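Local structure of LRR receptor-like serine/threonine-protein kinase RGI3 (Arabidopsis thaliana, 5HZ0) at residues A[187-190]-A[191-194]; A[580-583]-A[584-587]; A[412-415]-A[416-420]; A[483-486]-A[487-491]. The protein acts as a plasma-membrane receptor kinase whose extracellular leucine-rich repeats bind RGF peptide hormones, which maintain the root stem cell niche. The protein carries 5 engineered substitutions. All blocks are in the same frame, centred on the assembly; numbering follows the deposited sequence.

Interaction 1. Residues A[187-190]-A[191-194]; sequences IAIY and TSLL
Y190 and T191 meet at the bend where the chain leaves strand 186-188. The T191 hydroxyl lies at the edge of the Y190 ring, in its plane, with OG1 3.5 Å from CD1 of Y190. The ring swings back from the turn because CG of Y190 sits between its own backbone N and carbonyl carbon (chi1 56°). T191 has a positive phi of 57°, and here the chain turns sharply, by somewhat more than a right angle. The segment belongs to the ninth predicted leucine-rich repeat of the extracellular solenoid, where strand 186-188 gives way to the loop that follows it, and Y190 belongs to the motif that recognises small peptides. Its OH hydrogen-bonds to the backbone of the bound peptide, while the ring stacks with Y214 and also packs on an apolar side chain of the hormone. I189 spans the bend through CG2. With CG2 anti to the backbone N, this methyl of I189 comes 4.0 Å from CD1 of L194, the two side chains crossing at about a right angle. The same CG2 of I189 lies 4.2 Å from OG of S192. The hydroxyls of the bend are satisfied from outside it, OG1 of T191 by Q215 and OG of S192 by the carbonyl of T168. I189 O and L194 N both reach the N216 side-chain amide, through ND2 and OD1 respectively.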
ATOM      1  N   ILE A 187     -14.698  20.281   6.769  1.00  6.89           N
ATOM      2  CA  ILE A 187     -13.981  20.100   8.020  1.00  7.81           C
ATOM      3  C   ILE A 187     -12.855  19.072   7.807  1.00 10.62           C
ATOM      4  O   ILE A 187     -13.119  17.878   7.623  1.00  4.83           O
ATOM      5  CB  ILE A 187     -14.930  19.619   9.148  1.00  9.99           C
ATOM      6  CG1 ILE A 187     -15.967  20.690   9.468  1.00  5.06           C
ATOM      7  CG2 ILE A 187     -14.137  19.256  10.425  1.00  5.33           C
ATOM      8  CD1 ILE A 187     -16.950  20.287  10.546  1.00  4.80           C
ATOM      9  N   ALA A 188     -11.603  19.527   7.802  1.00 11.11           N
ATOM     10  CA  ALA A 188     -10.499  18.583   7.634  1.00  6.22           C
ATOM     11  C   ALA A 188      -9.612  18.509   8.873  1.00 13.00           C
ATOM     12  O   ALA A 188      -8.715  19.341   9.088  1.00  7.52           O
ATOM     13  CB  ALA A 188      -9.661  18.963   6.414  1.00  6.61           C
ATOM     14  N   ILE A 189      -9.829  17.469   9.672  1.00  9.79           N
ATOM     15  CA  ILE A 189      -8.921  17.228  10.774  1.00 15.87           C
ATOM     16  C   ILE A 189      -8.544  15.764  10.738  1.00 16.67           C
ATOM     17  O   ILE A 189      -9.128  14.948  11.454  1.00  5.83           O
ATOM     18  CB  ILE A 189      -9.654  17.547  12.097  1.00 15.12           C
ATOM     19  CG1 ILE A 189     -10.553  18.788  11.909  1.00 13.25           C
ATOM     20  CG2 ILE A 189      -8.670  17.740  13.246  1.00 10.92           C
ATOM     21  CD1 ILE A 189     -11.268  19.274  13.169  1.00 16.34           C
ATOM     22  N   TYR A 190      -7.438  15.476  10.064  1.00  6.60           N
ATOM     23  CA  TYR A 190      -7.068  14.104   9.770  1.00  6.51           C
ATOM     24  C   TYR A 190      -5.596  13.898  10.078  1.00  8.37           C
ATOM     25  O   TYR A 190      -4.806  14.850  10.000  1.00  9.61           O
ATOM     26  CB  TYR A 190      -7.393  13.719   8.314  1.00  5.72           C
ATOM     27  CG  TYR A 190      -6.770  14.598   7.245  1.00  6.22           C
ATOM     28  CD1 TYR A 190      -5.461  14.415   6.839  1.00  6.71           C
ATOM     29  CD2 TYR A 190      -7.519  15.601   6.611  1.00  6.24           C
ATOM     30  CE1 TYR A 190      -4.901  15.211   5.858  1.00  7.20           C
ATOM     31  CE2 TYR A 190      -6.972  16.405   5.628  1.00  6.69           C
ATOM     32  CZ  TYR A 190      -5.659  16.207   5.259  1.00 14.13           C
ATOM     33  OH  TYR A 190      -5.103  17.008   4.287  1.00  9.04           O
ATOM     34  N   THR A 191      -5.240  12.658  10.426  1.00  6.51           N
ATOM     35  CA  THR A 191      -3.889  12.338  10.860  1.00  7.05           C
ATOM     36  C   THR A 191      -3.547  13.216  12.059  1.00  7.71           C
ATOM     37  O   THR A 191      -2.570  13.960  12.065  1.00  8.49           O
ATOM     38  CB  THR A 191      -2.889  12.511   9.712  1.00  7.45           C
ATOM     39  OG1 THR A 191      -3.488  12.033   8.493  1.00  6.85           O
ATOM     40  CG2 THR A 191      -1.591  11.752   9.996  1.00  7.79           C
ATOM     41  N   SER A 192      -4.416  13.145  13.057  1.00  7.42           N
ATOM     42  CA  SER A 192      -4.302  13.908  14.297  1.00 15.43           C
ATOM     43  C   SER A 192      -4.512  12.983  15.496  1.00 15.58           C
ATOM     44  O   SER A 192      -4.386  11.761  15.375  1.00 14.09           O
ATOM     45  CB  SER A 192      -5.282  15.083  14.331  1.00 13.50           C
ATOM     46  OG  SER A 192      -4.785  16.182  13.583  1.00 15.38           O
ATOM     47  N   LEU A 193      -4.704  13.583  16.665  1.00 18.37           N
ATOM     48  CA  LEU A 193      -4.918  12.851  17.924  1.00 20.59           C
ATOM     49  C   LEU A 193      -6.357  12.699  18.450  1.00 18.06           C
ATOM     50  O   LEU A 193      -6.544  12.335  19.603  1.00 25.00           O
ATOM     51  CB  LEU A 193      -3.961  13.337  19.021  1.00  8.66           C
ATOM     52  CG  LEU A 193      -2.491  13.137  18.629  1.00 24.23           C
ATOM     53  CD1 LEU A 193      -1.546  13.528  19.759  1.00 10.03           C
ATOM     54  CD2 LEU A 193      -2.235  11.710  18.177  1.00  8.62           C
ATOM     55  N   LEU A 194      -7.359  13.063  17.661  1.00 13.36           N
ATOM     56  CA  LEU A 194      -8.759  12.977  18.118  1.00 13.76           C
ATOM     57  C   LEU A 194      -9.220  11.614  18.656  1.00 13.40           C
ATOM     58  O   LEU A 194      -8.851  10.567  18.126  1.00 17.31           O
ATOM     59  CB  LEU A 194      -9.704  13.366  16.994  1.00  5.80           C
ATOM     60  CG  LEU A 194      -9.610  14.766  16.400  1.00 21.00           C
ATOM     61  CD1 LEU A 194     -10.550  14.834  15.210  1.00  5.74           C
ATOM     62  CD2 LEU A 194      -9.960  15.828  17.454  1.00  6.77           C
TER

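Interaction 2. Residues A[580-583]-A[584-587]; sequences GNLN and VLTD
N583 O accepts two hydrogen bonds from T586, one from the side chain and one from the backbone. The hydroxyl OG1 of T586 comes in the carbonyl plane, on a lone pair, at 2.7 Å from O of N583. The amide N of T586 approaches the same oxygen from above that plane, 3.1 Å from O of N583, along a nearly straight N-H line of 167°. A chi1 of 48° turns the hydroxyl of T586 back toward this carbonyl. One residue earlier, L585 N donates to O of L582 at 2.7 Å, with an N-H angle of 155°. These two backbone bonds each span three residues and make two overlapping i to i+3 turns. On their buried side, CD2 of L582 touches CD2 of L585 at 3.9 Å, the two side chains meeting at a slant. I558 of the preceding loop receives L582, V584 and L585, while V584 also rests on S563. Ahead of the turns, OD1 of N581 accepts from N of N583 in an Asx turn, although the position of OD1 is less certain. Short turns of this kind, with apolar side chains turned into the core, are found on the convex side of plant leucine-rich repeats, here the predicted twenty-fifth.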
ATOM      1  N   GLY A 580      34.667 -38.063   1.455  1.00 17.74           N
ATOM      2  CA  GLY A 580      35.812 -37.222   1.731  1.00 16.20           C
ATOM      3  C   GLY A 580      35.519 -36.387   2.947  1.00 15.90           C
ATOM      4  O   GLY A 580      34.600 -36.691   3.689  1.00 15.24           O
ATOM      5  N   ASN A 581      36.298 -35.335   3.154  1.00 24.26           N
ATOM      6  CA  ASN A 581      36.114 -34.472   4.307  1.00 21.96           C
ATOM      7  C   ASN A 581      35.522 -33.109   3.971  1.00 19.44           C
ATOM      8  O   ASN A 581      35.139 -32.855   2.836  1.00 21.43           O
ATOM      9  CB  ASN A 581      37.409 -34.341   5.112  1.00 22.28           C
ATOM     10  CG  ASN A 581      38.497 -33.599   4.365  1.00 24.41           C
ATOM     11  OD1 ASN A 581      38.389 -32.399   4.140  1.00 17.91           O
ATOM     12  ND2 ASN A 581      39.570 -34.306   4.009  1.00 19.67           N
ATOM     13  N   LEU A 582      35.396 -32.260   4.981  1.00 21.84           N
ATOM     14  CA  LEU A 582      34.783 -30.941   4.825  1.00 15.78           C
ATOM     15  C   LEU A 582      35.734 -29.758   4.689  1.00 23.01           C
ATOM     16  O   LEU A 582      35.291 -28.616   4.725  1.00 34.29           O
ATOM     17  CB  LEU A 582      33.763 -30.687   5.937  1.00 18.97           C
ATOM     18  CG  LEU A 582      32.689 -31.775   5.975  1.00 21.13           C
ATOM     19  CD1 LEU A 582      31.723 -31.541   7.116  1.00 26.53           C
ATOM     20  CD2 LEU A 582      31.946 -31.878   4.624  1.00 18.97           C
ATOM     21  N   ASN A 583      37.033 -30.020   4.589  1.00 23.34           N
ATOM     22  CA  ASN A 583      38.048 -28.961   4.677  1.00 18.15           C
ATOM     23  C   ASN A 583      37.808 -27.762   3.777  1.00 21.77           C
ATOM     24  O   ASN A 583      38.100 -26.627   4.152  1.00 22.04           O
ATOM     25  CB  ASN A 583      39.458 -29.532   4.467  1.00 22.96           C
ATOM     26  CG  ASN A 583      39.872 -30.476   5.594  1.00 28.89           C
ATOM     27  OD1 ASN A 583      39.285 -30.454   6.685  1.00 28.80           O
ATOM     28  ND2 ASN A 583      40.873 -31.316   5.333  1.00 28.21           N
ATOM     29  N   VAL A 584      37.248 -28.023   2.602  1.00 29.09           N
ATOM     30  CA  VAL A 584      36.916 -26.982   1.640  1.00 26.57           C
ATOM     31  C   VAL A 584      35.904 -25.970   2.213  1.00 26.93           C
ATOM     32  O   VAL A 584      35.879 -24.807   1.815  1.00 28.23           O
ATOM     33  CB  VAL A 584      36.398 -27.617   0.335  1.00 31.83           C
ATOM     34  CG1 VAL A 584      35.280 -28.587   0.640  1.00 36.85           C
ATOM     35  CG2 VAL A 584      35.945 -26.552  -0.661  1.00 38.04           C
ATOM     36  N   LEU A 585      35.101 -26.403   3.178  1.00 29.41           N
ATOM     37  CA  LEU A 585      34.095 -25.525   3.781  1.00 39.53           C
ATOM     38  C   LEU A 585      34.601 -24.641   4.934  1.00 44.40           C
ATOM     39  O   LEU A 585      33.910 -23.696   5.333  1.00 43.10           O
ATOM     40  CB  LEU A 585      32.906 -26.353   4.284  1.00 37.83           C
ATOM     41  CG  LEU A 585      31.751 -26.749   3.361  1.00 35.74           C
ATOM     42  CD1 LEU A 585      32.147 -26.725   1.889  1.00 41.85           C
ATOM     43  CD2 LEU A 585      31.239 -28.130   3.759  1.00 30.33           C
ATOM     44  N   THR A 586      35.790 -24.940   5.464  1.00 46.04           N
ATOM     45  CA  THR A 586      36.208 -24.402   6.775  1.00 46.00           C
ATOM     46  C   THR A 586      36.353 -22.880   6.858  1.00 41.27           C
ATOM     47  O   THR A 586      36.225 -22.301   7.936  1.00 41.44           O
ATOM     48  CB  THR A 586      37.493 -25.096   7.349  1.00 22.13           C
ATOM     49  OG1 THR A 586      38.511 -25.171   6.344  1.00 22.85           O
ATOM     50  CG2 THR A 586      37.174 -26.512   7.843  1.00 22.01           C
ATOM     51  N   ASP A 587      36.628 -22.232   5.736  1.00 45.12           N
ATOM     52  CA  ASP A 587      36.762 -20.773   5.740  1.00 56.16           C
ATOM     53  C   ASP A 587      35.544 -19.937   5.292  1.00 47.74           C
ATOM     54  O   ASP A 587      35.661 -18.718   5.135  1.00 42.71           O
ATOM     55  CB  ASP A 587      38.083 -20.318   5.087  1.00 71.04           C
ATOM     56  CG  ASP A 587      37.949 -19.975   3.606  1.00 83.79           C
ATOM     57  OD1 ASP A 587      36.963 -20.381   2.934  1.00 86.18           O
ATOM     58  OD2 ASP A 587      38.878 -19.291   3.113  1.00 86.67           O
TER

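Interaction 3. Residues A[412-415]-A[416-420]; sequences GSIP and SEIGN
P415 O accepts a hydrogen bond from N of I418 at 3.2 Å, and this bond opens the 3-10 turn of residues 416-420. The turn lies on the convex side of the eighteenth predicted leucine-rich repeat, where the Ile-Pro of the plant-type repeat leads into a short 3-10 segment. The donor stands above the carbonyl plane of P415, 38° out of it, while the N-H line is fairly straight at 163°. Two further bonds of the same span follow: N of G419 to O of S416 at 3.0 Å, and N of N420 to O of E417 at 2.9 Å. The side chain of I418 closes over the carbonyl that its amide holds. With CG1 of I418 anti to the backbone N (chi1 -166°), CG2 falls between N and the carbonyl carbon and comes 3.3 Å from O of P415. The same methyl of I418 also meets CG2 of I414 at 4.2 Å, an apolar contact between two buried residues. I414 packs further on L453, two repeats on, and P415 on I390 of the preceding repeat. E417 bends back at chi2, bringing one carboxylate oxygen alongside the proline ring, with OE1 of E417 3.3 Å from CB of P415.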
ATOM      1  N   GLY A 412      -6.530 -30.061 -15.294  1.00  4.30           N
ATOM      2  CA  GLY A 412      -6.041 -29.995 -16.659  1.00  7.27           C
ATOM      3  C   GLY A 412      -4.718 -29.272 -16.872  1.00 14.73           C
ATOM      4  O   GLY A 412      -4.054 -28.857 -15.921  1.00 19.86           O
ATOM      5  N   SER A 413      -4.331 -29.139 -18.140  1.00 13.84           N
ATOM      6  CA  SER A 413      -3.070 -28.511 -18.532  1.00  5.23           C
ATOM      7  C   SER A 413      -3.080 -26.989 -18.537  1.00  5.05           C
ATOM      8  O   SER A 413      -4.131 -26.362 -18.637  1.00 15.17           O
ATOM      9  CB  SER A 413      -2.619 -29.030 -19.894  1.00  5.75           C
ATOM     10  OG  SER A 413      -2.268 -30.397 -19.813  1.00 49.34           O
ATOM     11  N   ILE A 414      -1.902 -26.395 -18.411  1.00  5.08           N
ATOM     12  CA  ILE A 414      -1.771 -24.961 -18.579  1.00 11.30           C
ATOM     13  C   ILE A 414      -1.938 -24.679 -20.062  1.00 15.70           C
ATOM     14  O   ILE A 414      -1.130 -25.137 -20.885  1.00 13.23           O
ATOM     15  CB  ILE A 414      -0.397 -24.439 -18.098  1.00 13.37           C
ATOM     16  CG1 ILE A 414      -0.187 -24.778 -16.617  1.00 11.98           C
ATOM     17  CG2 ILE A 414      -0.268 -22.920 -18.369  1.00  5.01           C
ATOM     18  CD1 ILE A 414       1.213 -24.490 -16.105  1.00  6.63           C
ATOM     19  N   PRO A 415      -2.997 -23.931 -20.407  1.00 15.34           N
ATOM     20  CA  PRO A 415      -3.393 -23.691 -21.793  1.00 11.58           C
ATOM     21  C   PRO A 415      -2.328 -22.871 -22.507  1.00 16.24           C
ATOM     22  O   PRO A 415      -1.864 -21.844 -21.998  1.00 13.06           O
ATOM     23  CB  PRO A 415      -4.690 -22.899 -21.643  1.00 11.08           C
ATOM     24  CG  PRO A 415      -4.554 -22.197 -20.353  1.00 14.01           C
ATOM     25  CD  PRO A 415      -3.813 -23.149 -19.461  1.00 18.22           C
ATOM     26  N   SER A 416      -1.957 -23.339 -23.693  1.00 18.86           N
ATOM     27  CA  SER A 416      -0.821 -22.813 -24.442  1.00 16.22           C
ATOM     28  C   SER A 416      -0.966 -21.348 -24.867  1.00 11.34           C
ATOM     29  O   SER A 416       0.021 -20.632 -25.093  1.00  9.09           O
ATOM     30  CB  SER A 416      -0.610 -23.683 -25.671  1.00 21.05           C
ATOM     31  OG  SER A 416       0.346 -23.100 -26.518  1.00 31.87           O
ATOM     32  N   GLU A 417      -2.207 -20.896 -24.977  1.00 13.04           N
ATOM     33  CA  GLU A 417      -2.460 -19.531 -25.423  1.00 13.84           C
ATOM     34  C   GLU A 417      -2.089 -18.486 -24.368  1.00 13.36           C
ATOM     35  O   GLU A 417      -2.210 -17.288 -24.598  1.00 11.61           O
ATOM     36  CB  GLU A 417      -3.887 -19.352 -25.951  1.00 17.93           C
ATOM     37  CG  GLU A 417      -4.923 -20.139 -25.213  1.00 23.91           C
ATOM     38  CD  GLU A 417      -5.007 -21.569 -25.673  1.00 26.34           C
ATOM     39  OE1 GLU A 417      -4.581 -22.454 -24.906  1.00 35.08           O
ATOM     40  OE2 GLU A 417      -5.486 -21.812 -26.794  1.00 19.90           O
ATOM     41  N   ILE A 418      -1.638 -18.936 -23.203  1.00 15.58           N
ATOM     42  CA  ILE A 418      -1.110 -18.011 -22.216  1.00 13.05           C
ATOM     43  C   ILE A 418       0.155 -17.387 -22.792  1.00 14.48           C
ATOM     44  O   ILE A 418       0.569 -16.298 -22.387  1.00 14.61           O
ATOM     45  CB  ILE A 418      -0.837 -18.709 -20.859  1.00 18.15           C
ATOM     46  CG1 ILE A 418      -0.621 -17.669 -19.755  1.00 21.78           C
ATOM     47  CG2 ILE A 418       0.335 -19.667 -20.966  1.00 18.33           C
ATOM     48  CD1 ILE A 418      -0.506 -18.254 -18.377  1.00 26.66           C
ATOM     49  N   GLY A 419       0.742 -18.058 -23.781  1.00 12.68           N
ATOM     50  CA  GLY A 419       1.910 -17.519 -24.456  1.00 15.65           C
ATOM     51  C   GLY A 419       1.592 -16.247 -25.218  1.00 16.62           C
ATOM     52  O   GLY A 419       2.488 -15.508 -25.627  1.00 16.56           O
ATOM     53  N   ASN A 420       0.302 -15.987 -25.388  1.00 19.81           N
ATOM     54  CA  ASN A 420      -0.169 -14.812 -26.100  1.00 22.77           C
ATOM     55  C   ASN A 420      -0.042 -13.514 -25.295  1.00 21.83           C
ATOM     56  O   ASN A 420      -0.135 -12.418 -25.858  1.00 25.07           O
ATOM     57  CB  ASN A 420      -1.626 -15.033 -26.489  1.00 33.06           C
ATOM     58  CG  ASN A 420      -2.039 -14.226 -27.686  1.00 40.23           C
ATOM     59  OD1 ASN A 420      -1.252 -14.017 -28.614  1.00 43.50           O
ATOM     60  ND2 ASN A 420      -3.284 -13.757 -27.676  1.00 36.81           N
TER

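Interaction 4. Residues A[483-486]-A[487-491]; sequences STLP and PGIGL
I489 folds over the carbonyl of P486 and reaches L485 with its longer branch. Its CB lies 3.3 Å from O of P486. From there the side chain divides: CG2 of I489 stays close to the same oxygen, at 3.2 Å, while CG1, anti to the backbone N (chi1 -162°), extends to meet CD1 of L485 at 4.0 Å. The side chain as a whole packs in the core on I513 and C516 of the next repeat. L485 sends its CD1 across at a slant and packs on L500. The backbone N of I489 donates to O of P486 at 3.1 Å, from well above the carbonyl plane, and this bond leads into the 3-10 segment 487-491 on the convex side of the predicted twenty-first leucine-rich repeat. Within that segment, N of G490 bonds to O of P487, and N of L491 to O of G488. The two prolines lie next to each other at the start of the turn, CB of P486 3.7 Å from CD of P487. Neither proline has an amide hydrogen to donate, so P486 and P487 can enter the turn only as acceptors, each carbonyl taking a bond from the residue three places on. The start of the turn is therefore held through main-chain carbonyls, and what the side chains of L485, P486, P487 and I489 add is apolar packing.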
ATOM      1  N   SER A 483      13.121 -36.507 -16.401  1.00 17.99           N
ATOM      2  CA  SER A 483      14.355 -36.446 -17.176  1.00 22.83           C
ATOM      3  C   SER A 483      15.355 -35.439 -16.610  1.00 23.94           C
ATOM      4  O   SER A 483      15.383 -35.203 -15.407  1.00 24.33           O
ATOM      5  CB  SER A 483      14.067 -36.142 -18.645  1.00 29.14           C
ATOM      6  OG  SER A 483      15.252 -36.275 -19.410  1.00 39.55           O
ATOM      7  N   THR A 484      16.107 -34.773 -17.477  1.00 20.41           N
ATOM      8  CA  THR A 484      17.268 -34.029 -17.009  1.00 20.47           C
ATOM      9  C   THR A 484      17.055 -32.532 -17.003  1.00 20.67           C
ATOM     10  O   THR A 484      16.319 -31.997 -17.825  1.00 34.39           O
ATOM     11  CB  THR A 484      18.515 -34.330 -17.863  1.00 27.21           C
ATOM     12  OG1 THR A 484      18.195 -34.138 -19.245  1.00 36.26           O
ATOM     13  CG2 THR A 484      18.994 -35.763 -17.649  1.00 17.72           C
ATOM     14  N   LEU A 485      17.695 -31.863 -16.057  1.00 18.17           N
ATOM     15  CA  LEU A 485      17.738 -30.412 -16.047  1.00 23.63           C
ATOM     16  C   LEU A 485      18.519 -29.974 -17.286  1.00 24.58           C
ATOM     17  O   LEU A 485      19.711 -30.258 -17.415  1.00 21.11           O
ATOM     18  CB  LEU A 485      18.389 -29.914 -14.752  1.00 23.96           C
ATOM     19  CG  LEU A 485      18.601 -28.413 -14.527  1.00 27.40           C
ATOM     20  CD1 LEU A 485      17.302 -27.637 -14.580  1.00 27.83           C
ATOM     21  CD2 LEU A 485      19.277 -28.202 -13.189  1.00 25.19           C
ATOM     22  N   PRO A 486      17.841 -29.280 -18.208  1.00 32.27           N
ATOM     23  CA  PRO A 486      18.407 -29.006 -19.531  1.00 32.47           C
ATOM     24  C   PRO A 486      19.604 -28.068 -19.449  1.00 33.80           C
ATOM     25  O   PRO A 486      19.669 -27.221 -18.550  1.00 36.95           O
ATOM     26  CB  PRO A 486      17.250 -28.324 -20.258  1.00 34.52           C
ATOM     27  CG  PRO A 486      16.497 -27.634 -19.175  1.00 35.29           C
ATOM     28  CD  PRO A 486      16.567 -28.572 -17.994  1.00 34.88           C
ATOM     29  N   PRO A 487      20.561 -28.225 -20.373  1.00 28.22           N
ATOM     30  CA  PRO A 487      21.713 -27.323 -20.384  1.00 25.71           C
ATOM     31  C   PRO A 487      21.253 -25.884 -20.589  1.00 27.87           C
ATOM     32  O   PRO A 487      21.835 -24.945 -20.039  1.00 25.83           O
ATOM     33  CB  PRO A 487      22.551 -27.828 -21.573  1.00 16.44           C
ATOM     34  CG  PRO A 487      21.656 -28.717 -22.354  1.00 16.02           C
ATOM     35  CD  PRO A 487      20.672 -29.284 -21.387  1.00 24.46           C
ATOM     36  N   GLY A 488      20.163 -25.732 -21.334  1.00 27.63           N
ATOM     37  CA  GLY A 488      19.629 -24.426 -21.665  1.00 27.71           C
ATOM     38  C   GLY A 488      19.136 -23.631 -20.473  1.00 30.40           C
ATOM     39  O   GLY A 488      18.727 -22.479 -20.614  1.00 35.02           O
ATOM     40  N   ILE A 489      19.157 -24.245 -19.298  1.00 21.29           N
ATOM     41  CA  ILE A 489      18.877 -23.524 -18.070  1.00 20.28           C
ATOM     42  C   ILE A 489      19.897 -22.390 -17.937  1.00 28.34           C
ATOM     43  O   ILE A 489      19.622 -21.357 -17.331  1.00 25.03           O
ATOM     44  CB  ILE A 489      18.917 -24.475 -16.838  1.00 22.87           C
ATOM     45  CG1 ILE A 489      18.204 -23.845 -15.631  1.00 20.23           C
ATOM     46  CG2 ILE A 489      20.354 -24.894 -16.509  1.00 20.85           C
ATOM     47  CD1 ILE A 489      19.091 -22.983 -14.765  1.00 22.01           C
ATOM     48  N   GLY A 490      21.072 -22.577 -18.535  1.00 35.98           N
ATOM     49  CA  GLY A 490      22.094 -21.548 -18.530  1.00 37.43           C
ATOM     50  C   GLY A 490      21.734 -20.327 -19.362  1.00 33.67           C
ATOM     51  O   GLY A 490      22.483 -19.360 -19.396  1.00 38.07           O
ATOM     52  N   LEU A 491      20.594 -20.367 -20.040  1.00 30.91           N
ATOM     53  CA  LEU A 491      20.149 -19.223 -20.834  1.00 34.05           C
ATOM     54  C   LEU A 491      19.429 -18.168 -20.015  1.00 34.66           C
ATOM     55  O   LEU A 491      19.374 -17.010 -20.420  1.00 35.88           O
ATOM     56  CB  LEU A 491      19.283 -19.663 -22.019  1.00 34.54           C
ATOM     57  CG  LEU A 491      20.054 -20.565 -22.984  1.00 36.01           C
ATOM     58  CD1 LEU A 491      19.206 -21.002 -24.185  1.00 35.80           C
ATOM     59  CD2 LEU A 491      21.337 -19.859 -23.416  1.00 34.61           C
TER

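In the fold
Interactions 2, 3 and 4 lie on short convex-side turns of three different repeats, whereas interaction 1 lies just after an inner strand, beside the bound peptide. Along the solenoid the order is 187-194, 412-420, 483-491 and 580-587. Interactions 3 and 4 are the closest pair, with centres about 22 Å apart and nearest atoms about 16 Å apart; interactions 4 and 2 follow, at about 29 Å between centres. Interaction 1 lies on the opposite side of the chain's centre from the other three, about 51 Å from interaction 3 and 63 Å from interaction 2, centre to centre. Of the four, only interaction 1 holds a residue of the recognition motif.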